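Local coordinates for ribosomal protein uL16 3-hydroxylase (Escherichia coli, PDB 4CCL), which hydroxylates an arginine of ribosomal protein uL16 at its C3 position, using iron(II), 2-oxoglutarate and dioxygen, at residues 318-322 against 323-327. Numbering follows the deposited sequence.
Sequences VYANG and EKIDS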
loop_
_atom_site.group_PDB
_atom_site.type_symbol
_atom_site.label_atom_id
_atom_site.label_comp_id
_atom_site.label_asym_id
_atom_site.label_seq_id
_atom_site.Cartn_x
_atom_site.Cartn_y
_atom_site.Cartn_z
ATOM N N VAL B 318 -22.386 -11.124 0.579
ATOM C CA VAL B 318 -22.713 -10.315 -0.592
ATOM C C VAL B 318 -22.108 -8.922 -0.404
ATOM O O VAL B 318 -21.866 -8.511 0.720
ATOM C CB VAL B 318 -24.239 -10.297 -0.858
ATOM C CG1 VAL B 318 -24.599 -9.337 -1.976
ATOM C CG2 VAL B 318 -24.720 -11.694 -1.210
ATOM N N TYR B 319 -21.780 -8.237 -1.492
ATOM C CA TYR B 319 -21.204 -6.903 -1.398
ATOM C C TYR B 319 -21.900 -5.948 -2.353
ATOM O O TYR B 319 -21.942 -6.185 -3.562
ATOM C CB TYR B 319 -19.702 -6.938 -1.689
ATOM C CG TYR B 319 -18.918 -7.839 -0.758
ATOM C CD1 TYR B 319 -18.788 -9.196 -1.020
ATOM C CD2 TYR B 319 -18.311 -7.331 0.382
ATOM C CE1 TYR B 319 -18.075 -10.021 -0.174
ATOM C CE2 TYR B 319 -17.594 -8.150 1.235
ATOM C CZ TYR B 319 -17.480 -9.495 0.953
ATOM O OH TYR B 319 -16.769 -10.320 1.796
ATOM N N ALA B 320 -22.456 -4.876 -1.800
ATOM C CA ALA B 320 -23.088 -3.840 -2.605
ATOM C C ALA B 320 -22.360 -2.511 -2.432
ATOM O O ALA B 320 -22.404 -1.909 -1.358
ATOM C CB ALA B 320 -24.554 -3.692 -2.221
ATOM N N ASN B 321 -21.701 -2.060 -3.498
ATOM C CA ASN B 321 -21.022 -0.765 -3.519
ATOM C C ASN B 321 -20.036 -0.584 -2.359
ATOM O O ASN B 321 -20.038 0.436 -1.676
ATOM C CB ASN B 321 -22.052 0.373 -3.584
ATOM C CG ASN B 321 -21.420 1.737 -3.801
ATOM O OD1 ASN B 321 -20.787 1.986 -4.826
ATOM N ND2 ASN B 321 -21.601 2.631 -2.836
ATOM N N GLY B 322 -19.205 -1.596 -2.136
ATOM C CA GLY B 322 -18.175 -1.520 -1.115
ATOM C C GLY B 322 -18.577 -2.050 0.247
ATOM O O GLY B 322 -17.721 -2.355 1.078
ATOM N N GLU B 323 -19.880 -2.166 0.480
ATOM C CA GLU B 323 -20.376 -2.587 1.786
ATOM C C GLU B 323 -20.813 -4.046 1.805
ATOM O O GLU B 323 -21.565 -4.498 0.938
ATOM C CB GLU B 323 -21.527 -1.687 2.232
ATOM C CG GLU B 323 -21.142 -0.228 2.370
ATOM C CD GLU B 323 -22.315 0.701 2.149
ATOM O OE1 GLU B 323 -23.464 0.211 2.103
ATOM O OE2 GLU B 323 -22.086 1.922 2.010
ATOM N N LYS B 324 -20.332 -4.776 2.805
ATOM C CA LYS B 324 -20.677 -6.180 2.963
ATOM C C LYS B 324 -22.056 -6.328 3.586
ATOM O O LYS B 324 -22.325 -5.794 4.658
ATOM C CB LYS B 324 -19.639 -6.883 3.837
ATOM C CG LYS B 324 -19.963 -8.332 4.164
ATOM C CD LYS B 324 -18.978 -8.882 5.185
ATOM C CE LYS B 324 -19.467 -10.188 5.794
ATOM N NZ LYS B 324 -18.757 -10.505 7.066
ATOM N N ILE B 325 -22.929 -7.046 2.892
ATOM C CA ILE B 325 -24.206 -7.462 3.446
ATOM C C ILE B 325 -24.191 -8.966 3.745
ATOM O O ILE B 325 -23.849 -9.805 2.883
ATOM C CB ILE B 325 -25.387 -7.063 2.541
ATOM C CG1 ILE B 325 -25.067 -7.359 1.079
ATOM C CG2 ILE B 325 -25.697 -5.581 2.698
ATOM C CD1 ILE B 325 -26.000 -6.670 0.103
ATOM N N ASP B 326 -24.537 -9.267 4.997
ATOM C CA ASP B 326 -24.463 -10.601 5.574
ATOM C C ASP B 326 -25.800 -10.931 6.222
ATOM O O ASP B 326 -26.185 -10.296 7.205
ATOM C CB ASP B 326 -23.384 -10.614 6.657
ATOM C CG ASP B 326 -22.407 -11.759 6.504
ATOM O OD1 ASP B 326 -22.161 -12.182 5.355
ATOM O OD2 ASP B 326 -21.875 -12.226 7.535
ATOM N N SER B 327 -26.499 -11.928 5.691
ATOM C CA SER B 327 -27.792 -12.322 6.239
ATOM C C SER B 327 -27.980 -13.838 6.215
ATOM O O SER B 327 -27.509 -14.512 5.298
ATOM C CB SER B 327 -28.928 -11.633 5.472
ATOM O OG SER B 327 -30.191 -11.945 6.033
#
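The Y319 ring meets the K324 side chain at a slant, neither squarely over its face nor at its edge. The closest approach is CE2 of Y319 to CB of K324, 3.5 Å, with CD2 near the same methylene and CG of K324 a little farther along. Both side chains stand on one face of a beta hairpin with a two-residue loop, where Y319 and K324 form the non-hydrogen-bonded pair. K324 runs out extended past the ring, its CG anti to the backbone N (chi1 175°), and its NZ ends 3.6 Å from OD2 of D326 in a salt bridge.

V318, A320 and I325 make an apolar cluster on the other face. With chi1 at 44°, CG1 of I325 sits between its own backbone N and carbonyl carbon; this turns the branch across the hairpin, and CG1 lies 3.6 Å from CB of V318. Beyond it, CD1 of I325 packs on CG1 of V318 and reaches CB of A320 at 4.0 Å.

Two pairs of backbone bonds hold the strands together. The N-H of each of V318 and I325 bonds to the C=O of the other, and A320 and E323 are joined the same way, with N of A320 2.9 Å from O of E323. The latter pair closes a type I' turn through N321 and G322, the classic tight connection of a hairpin with a two-residue loop. Y368 takes up the polar ends beside it, its OH hydrogen-bonding with both ND2 of N321 and OE2 of E323.

This hairpin lies within the ROXA-like winged-helix region. Strand 317-320 is central in a three-stranded antiparallel sheet, between strands 311-314 and 323-325; I325 packs on M359 and L363 of helix 354-365, while V318 meets L333 of helix 330-338.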